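Local coordinates for protein eukaryotic translation initiation factor 2A (Schizosaccharomyces pombe, PDB 3WJ9) that probably directs codon-dependent binding of initiator methionyl-tRNA to 40S ribosomal subunits in early translation of a small set of mRNAs, at residues I15-A20 / A25-F30; K47-A52 / V58-E63. All blocks are in the same frame, centred on the assembly; numbering follows the deposited sequence.

Interaction 1: residues I15-A20 / A25-F30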
loop_
_atom_site.group_PDB
_atom_site.type_symbol
_atom_site.label_atom_id
_atom_site.label_comp_id
_atom_site.label_asym_id
_atom_site.label_seq_id
_atom_site.Cartn_x
_atom_site.Cartn_y
_atom_site.Cartn_z
ATOM N N ILE A 15 -10.460 -7.230 -18.893
ATOM C CA ILE A 15 -10.479 -6.903 -17.476
ATOM C C ILE A 15 -11.714 -7.512 -16.823
ATOM O O ILE A 15 -12.822 -7.417 -17.351
ATOM C CB ILE A 15 -10.454 -5.376 -17.241
ATOM C CG1 ILE A 15 -10.587 -5.071 -15.749
ATOM C CG2 ILE A 15 -11.549 -4.681 -18.044
ATOM C CD1 ILE A 15 -10.587 -3.605 -15.429
ATOM N N GLY A 16 -11.520 -8.157 -15.679
ATOM C CA GLY A 16 -12.629 -8.798 -15.004
ATOM C C GLY A 16 -12.361 -9.218 -13.576
ATOM O O GLY A 16 -11.231 -9.171 -13.091
ATOM N N LEU A 17 -13.429 -9.622 -12.899
ATOM C CA LEU A 17 -13.329 -10.182 -11.563
ATOM C C LEU A 17 -13.532 -11.688 -11.679
ATOM O O LEU A 17 -14.276 -12.150 -12.540
ATOM C CB LEU A 17 -14.357 -9.536 -10.629
ATOM C CG LEU A 17 -14.461 -8.009 -10.765
ATOM C CD1 LEU A 17 -15.465 -7.417 -9.783
ATOM C CD2 LEU A 17 -13.099 -7.354 -10.603
ATOM N N VAL A 18 -12.849 -12.457 -10.838
ATOM C CA VAL A 18 -12.887 -13.912 -10.946
ATOM C C VAL A 18 -13.142 -14.570 -9.597
ATOM O O VAL A 18 -12.330 -14.450 -8.679
ATOM C CB VAL A 18 -11.566 -14.467 -11.531
ATOM C CG1 VAL A 18 -11.596 -15.981 -11.576
ATOM C CG2 VAL A 18 -11.307 -13.903 -12.917
ATOM N N ASN A 19 -14.270 -15.262 -9.474
ATOM C CA ASN A 19 -14.573 -16.005 -8.259
ATOM C C ASN A 19 -13.956 -17.400 -8.323
ATOM O O ASN A 19 -14.501 -18.301 -8.963
ATOM C CB ASN A 19 -16.086 -16.089 -8.041
ATOM C CG ASN A 19 -16.700 -14.745 -7.694
ATOM O OD1 ASN A 19 -16.061 -13.904 -7.065
ATOM N ND2 ASN A 19 -17.947 -14.539 -8.102
ATOM N N ALA A 20 -12.813 -17.567 -7.660
ATOM C CA ALA A 20 -12.038 -18.804 -7.736
ATOM C C ALA A 20 -12.782 -19.995 -7.139
ATOM O O ALA A 20 -12.519 -21.143 -7.500
ATOM C CB ALA A 20 -10.695 -18.624 -7.046
ATOM N N ALA A 25 -15.372 -17.959 -12.445
ATOM C CA ALA A 25 -16.311 -17.185 -13.247
ATOM C C ALA A 25 -16.507 -15.785 -12.671
ATOM O O ALA A 25 -16.340 -15.565 -11.474
ATOM C CB ALA A 25 -17.643 -17.908 -13.344
ATOM N N SER A 26 -16.865 -14.839 -13.533
ATOM C CA SER A 26 -17.113 -13.470 -13.097
ATOM C C SER A 26 -18.532 -13.323 -12.557
ATOM O O SER A 26 -19.447 -14.005 -13.020
ATOM C CB SER A 26 -16.881 -12.488 -14.249
ATOM O OG SER A 26 -15.497 -12.325 -14.504
ATOM N N PRO A 27 -18.717 -12.441 -11.561
ATOM C CA PRO A 27 -20.052 -12.141 -11.031
ATOM C C PRO A 27 -20.972 -11.607 -12.130
ATOM O O PRO A 27 -20.593 -10.675 -12.837
ATOM C CB PRO A 27 -19.780 -11.084 -9.953
ATOM C CG PRO A 27 -18.420 -10.543 -10.263
ATOM C CD PRO A 27 -17.665 -11.682 -10.864
ATOM N N PRO A 28 -22.179 -12.186 -12.252
ATOM C CA PRO A 28 -23.087 -12.094 -13.406
ATOM C C PRO A 28 -23.328 -10.689 -13.962
ATOM O O PRO A 28 -23.436 -10.536 -15.178
ATOM C CB PRO A 28 -24.401 -12.672 -12.860
ATOM C CG PRO A 28 -24.276 -12.594 -11.373
ATOM C CD PRO A 28 -22.830 -12.843 -11.108
ATOM N N LYS A 29 -23.409 -9.685 -13.094
ATOM C CA LYS A 29 -23.774 -8.340 -13.530
ATOM C C LYS A 29 -22.572 -7.493 -13.940
ATOM O O LYS A 29 -22.664 -6.268 -13.976
ATOM C CB LYS A 29 -24.545 -7.617 -12.422
ATOM C CG LYS A 29 -25.781 -8.348 -11.936
ATOM C CD LYS A 29 -26.843 -8.416 -13.017
ATOM C CE LYS A 29 -28.098 -9.097 -12.502
ATOM N NZ LYS A 29 -29.161 -9.166 -13.540
ATOM N N PHE A 30 -21.451 -8.133 -14.256
ATOM C CA PHE A 30 -20.232 -7.385 -14.557
ATOM C C PHE A 30 -19.882 -7.316 -16.041
ATOM O O PHE A 30 -19.878 -8.325 -16.747
ATOM C CB PHE A 30 -19.038 -7.973 -13.801
ATOM C CG PHE A 30 -17.741 -7.265 -14.086
ATOM C CD1 PHE A 30 -17.446 -6.058 -13.475
ATOM C CD2 PHE A 30 -16.823 -7.800 -14.976
ATOM C CE1 PHE A 30 -16.257 -5.402 -13.741
ATOM C CE2 PHE A 30 -15.636 -7.149 -15.247
ATOM C CZ PHE A 30 -15.351 -5.950 -14.629
#
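Phe30 reaches back to the backbone of strand 15-19, where its CE2 lies 3.4 Å from Gly16 CA, so the ring rests on the main chain there. The same CE2 is 3.5 Å from Ile15 O, which sits at the ring edge, in the plane of the ring. Leu17 comes over one face of that ring, with its CG 4.3 Å from Phe30 CE1, while its CB rests 4.0 Å from Pro27 CD. Leu17 thus meets both the aromatic ring and the proline ring.

Farther along the strand the contact turns polar. Asn19 N donates to Ala25 O at 2.9 Å in a nearly straight bond (169° at the hydrogen). Ser26 OG also points at Leu17 O as a donor, but the modelled separation is too short to trust in detail. The Asn19 side chain passes Pro27 at an angle, its ND2 4.0 Å from Pro27 CD.

What swings Phe30 back is a type I turn from Pro27 to Phe30, closed by a weak bond from Phe30 N to Pro27 O. With CG opposite the backbone N (chi1 179°), the ring extends from the turn to the strand. Were Phe30 replaced by an alanine, a gap would probably open beside Gly16 and Leu17 would lose the ring face that its CG packs over, so that the turn is likely to lie less firmly against the strand.

Strand 15-19 is the outermost strand of a three-stranded sheet, so residues 25-27 lie against its outer edge and Phe30 returns to it after the turn. Its other edge pairs with strand 6-11, through Gly16 with Tyr9 and Val18 with Phe7. In the next blade of the propeller, Phe30 touches Phe49 of strand 48-53 and Leu17 touches Tyr42 of strand 37-42.

Interaction 2: residues K47-A52 / V58-E63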
loop_
_atom_site.group_PDB
_atom_site.type_symbol
_atom_site.label_atom_id
_atom_site.label_comp_id
_atom_site.label_asym_id
_atom_site.label_seq_id
_atom_site.Cartn_x
_atom_site.Cartn_y
_atom_site.Cartn_z
ATOM N N LYS A 47 -15.368 -4.274 -0.758
ATOM C CA LYS A 47 -16.789 -4.206 -1.074
ATOM C C LYS A 47 -17.020 -3.542 -2.428
ATOM O O LYS A 47 -18.090 -3.682 -3.020
ATOM C CB LYS A 47 -17.552 -3.453 0.018
ATOM C CG LYS A 47 -17.638 -4.194 1.340
ATOM C CD LYS A 47 -18.560 -3.478 2.314
ATOM C CE LYS A 47 -18.640 -4.208 3.644
ATOM N NZ LYS A 47 -19.543 -3.509 4.599
ATOM N N LEU A 48 -16.012 -2.825 -2.916
ATOM C CA LEU A 48 -16.137 -2.107 -4.180
ATOM C C LEU A 48 -14.971 -2.369 -5.132
ATOM O O LEU A 48 -13.881 -2.755 -4.712
ATOM C CB LEU A 48 -16.264 -0.602 -3.924
ATOM C CG LEU A 48 -17.527 -0.119 -3.205
ATOM C CD1 LEU A 48 -17.520 1.395 -3.041
ATOM C CD2 LEU A 48 -18.767 -0.571 -3.955
ATOM N N PHE A 49 -15.219 -2.150 -6.419
ATOM C CA PHE A 49 -14.200 -2.305 -7.452
ATOM C C PHE A 49 -14.250 -1.139 -8.435
ATOM O O PHE A 49 -15.311 -0.810 -8.964
ATOM C CB PHE A 49 -14.380 -3.633 -8.194
ATOM C CG PHE A 49 -13.481 -3.791 -9.389
ATOM C CD1 PHE A 49 -12.159 -4.172 -9.232
ATOM C CD2 PHE A 49 -13.960 -3.568 -10.670
ATOM C CE1 PHE A 49 -11.330 -4.318 -10.328
ATOM C CE2 PHE A 49 -13.138 -3.713 -11.770
ATOM C CZ PHE A 49 -11.819 -4.090 -11.598
ATOM N N ALA A 50 -13.101 -0.517 -8.675
ATOM C CA ALA A 50 -13.023 0.612 -9.593
ATOM C C ALA A 50 -11.981 0.366 -10.674
ATOM O O ALA A 50 -10.890 -0.120 -10.389
ATOM C CB ALA A 50 -12.700 1.892 -8.837
ATOM N N TYR A 51 -12.318 0.703 -11.913
ATOM C CA TYR A 51 -11.345 0.633 -12.992
ATOM C C TYR A 51 -11.413 1.882 -13.855
ATOM O O TYR A 51 -12.482 2.461 -14.050
ATOM C CB TYR A 51 -11.557 -0.622 -13.839
ATOM C CG TYR A 51 -12.879 -0.677 -14.565
ATOM C CD1 TYR A 51 -13.989 -1.263 -13.976
ATOM C CD2 TYR A 51 -13.014 -0.156 -15.845
ATOM C CE1 TYR A 51 -15.199 -1.320 -14.632
ATOM C CE2 TYR A 51 -14.220 -0.208 -16.508
ATOM C CZ TYR A 51 -15.311 -0.791 -15.898
ATOM O OH TYR A 51 -16.520 -0.847 -16.551
ATOM N N ALA A 52 -10.262 2.294 -14.367
ATOM C CA ALA A 52 -10.174 3.525 -15.130
ATOM C C ALA A 52 -10.030 3.257 -16.617
ATOM O O ALA A 52 -9.225 2.427 -17.040
ATOM C CB ALA A 52 -9.014 4.367 -14.632
ATOM N N VAL A 58 -15.621 3.538 -13.542
ATOM C CA VAL A 58 -16.786 2.765 -13.120
ATOM C C VAL A 58 -16.567 2.038 -11.797
ATOM O O VAL A 58 -15.547 1.381 -11.594
ATOM C CB VAL A 58 -17.188 1.742 -14.203
ATOM C CG1 VAL A 58 -18.060 0.643 -13.620
ATOM C CG2 VAL A 58 -17.913 2.442 -15.331
ATOM N N ILE A 59 -17.538 2.173 -10.897
ATOM C CA ILE A 59 -17.504 1.497 -9.608
ATOM C C ILE A 59 -18.545 0.378 -9.562
ATOM O O ILE A 59 -19.741 0.621 -9.735
ATOM C CB ILE A 59 -17.759 2.480 -8.454
ATOM C CG1 ILE A 59 -16.788 3.660 -8.547
ATOM C CG2 ILE A 59 -17.634 1.773 -7.117
ATOM C CD1 ILE A 59 -16.925 4.658 -7.416
ATOM N N ASN A 60 -18.085 -0.848 -9.325
ATOM C CA ASN A 60 -18.966 -2.010 -9.313
ATOM C C ASN A 60 -19.145 -2.612 -7.920
ATOM O O ASN A 60 -18.413 -2.278 -6.989
ATOM C CB ASN A 60 -18.433 -3.085 -10.262
ATOM C CG ASN A 60 -18.316 -2.598 -11.692
ATOM O OD1 ASN A 60 -17.289 -2.052 -12.092
ATOM N ND2 ASN A 60 -19.369 -2.800 -12.473
ATOM N N ASP A 61 -20.129 -3.497 -7.791
ATOM C CA ASP A 61 -20.336 -4.271 -6.571
ATOM C C ASP A 61 -19.663 -5.630 -6.716
ATOM O O ASP A 61 -20.013 -6.410 -7.597
ATOM C CB ASP A 61 -21.830 -4.439 -6.279
ATOM C CG ASP A 61 -22.098 -5.338 -5.086
ATOM O OD1 ASP A 61 -21.270 -5.361 -4.151
ATOM O OD2 ASP A 61 -23.139 -6.028 -5.088
ATOM N N THR A 62 -18.701 -5.915 -5.845
ATOM C CA THR A 62 -17.883 -7.119 -5.968
ATOM C C THR A 62 -18.657 -8.422 -5.770
ATOM O O THR A 62 -18.120 -9.507 -5.992
ATOM C CB THR A 62 -16.715 -7.096 -4.967
ATOM O OG1 THR A 62 -17.226 -7.174 -3.630
ATOM C CG2 THR A 62 -15.908 -5.821 -5.128
ATOM N N GLU A 63 -19.913 -8.316 -5.349
ATOM C CA GLU A 63 -20.746 -9.495 -5.155
ATOM C C GLU A 63 -21.490 -9.858 -6.434
ATOM O O GLU A 63 -21.441 -11.000 -6.890
ATOM C CB GLU A 63 -21.740 -9.273 -4.012
ATOM C CG GLU A 63 -21.724 -10.377 -2.970
ATOM C CD GLU A 63 -20.369 -10.526 -2.308
ATOM O OE1 GLU A 63 -20.037 -9.698 -1.434
ATOM O OE2 GLU A 63 -19.630 -11.463 -2.672
#
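The two middle strands of a four-stranded propeller blade make this antiparallel hairpin, with Phe49 facing Asn60 at a hydrogen-bonded pair. Asn60 N donates to Phe49 O at 2.8 Å. The return bond, Phe49 N to Asn60 O, is longer at 3.2 Å. Tyr51 and Val58 form the next hydrogen-bonded pair, but both of its bonds are weak, so the ladder is tighter at Phe49 than toward the hairpin turn.

On the face carrying Phe49, Tyr51, Val58 and Asn60, the side chains interlock. Tyr51 has its CG between the backbone N and the carbonyl carbon (chi1 64°), which lays the ring across to the partner strand alongside Val58; Tyr51 CZ is 3.6 Å from Val58 CB. The Asn60 amide is nearly coplanar with the tyrosine ring, 10° apart, and brings OD1 to 3.4 Å from Tyr51 CE1 at the ring edge. Phe49 presents its own edge to the same oxygen, so OD1 lies against the rims of both rings. The other end of the amide, ND2, makes a weak bond to Gly65 O.

Where the strands part, Thr62 fits its CG2 against the main chain, 3.6 Å from Leu48 C, while its OG1 bonds to Gly46 O. Asp61 turns its OD2 to Ser64 OG.

On the opposite face, with Leu48, Ala50, Ile59 and Asp61, the Leu48 and Ile59 side chains cross at an angle, with Leu48 CD1 4.1 Å from Ile59 CG2. This face looks to the following blade, where Phe81 of strand 76-81 touches Leu48 and Ala50. Within the blade, strand 37-42 pairs with one side of the hairpin, at Ala50 with Cys41, and strand 67-71 with the other, at Ile59 with Leu68.

Overall arrangement
From the N terminus, the chain first closes a short loop at interaction 1, with four residues between 15-20 and 25-30, then runs through strand 37-42 and closes the hairpin at interaction 2. The two follow in series, neither enclosing the other, with centres about 11 Å apart. They meet directly: Leu17 CD2 lies 3.5 Å from Phe49 CE1, Ile15 CD1 packs on Tyr51 CB, and Pro27 CB on Glu63 O. Both lie in the N-terminal beta-propeller part of the longer factor. Interaction 1 belongs to the blade where N-terminal strands pair with C-terminal strand 401-406, closing the propeller ring; interaction 2 lies in the adjoining blade. Arg407, just beyond that strand, makes a salt bridge to Glu63.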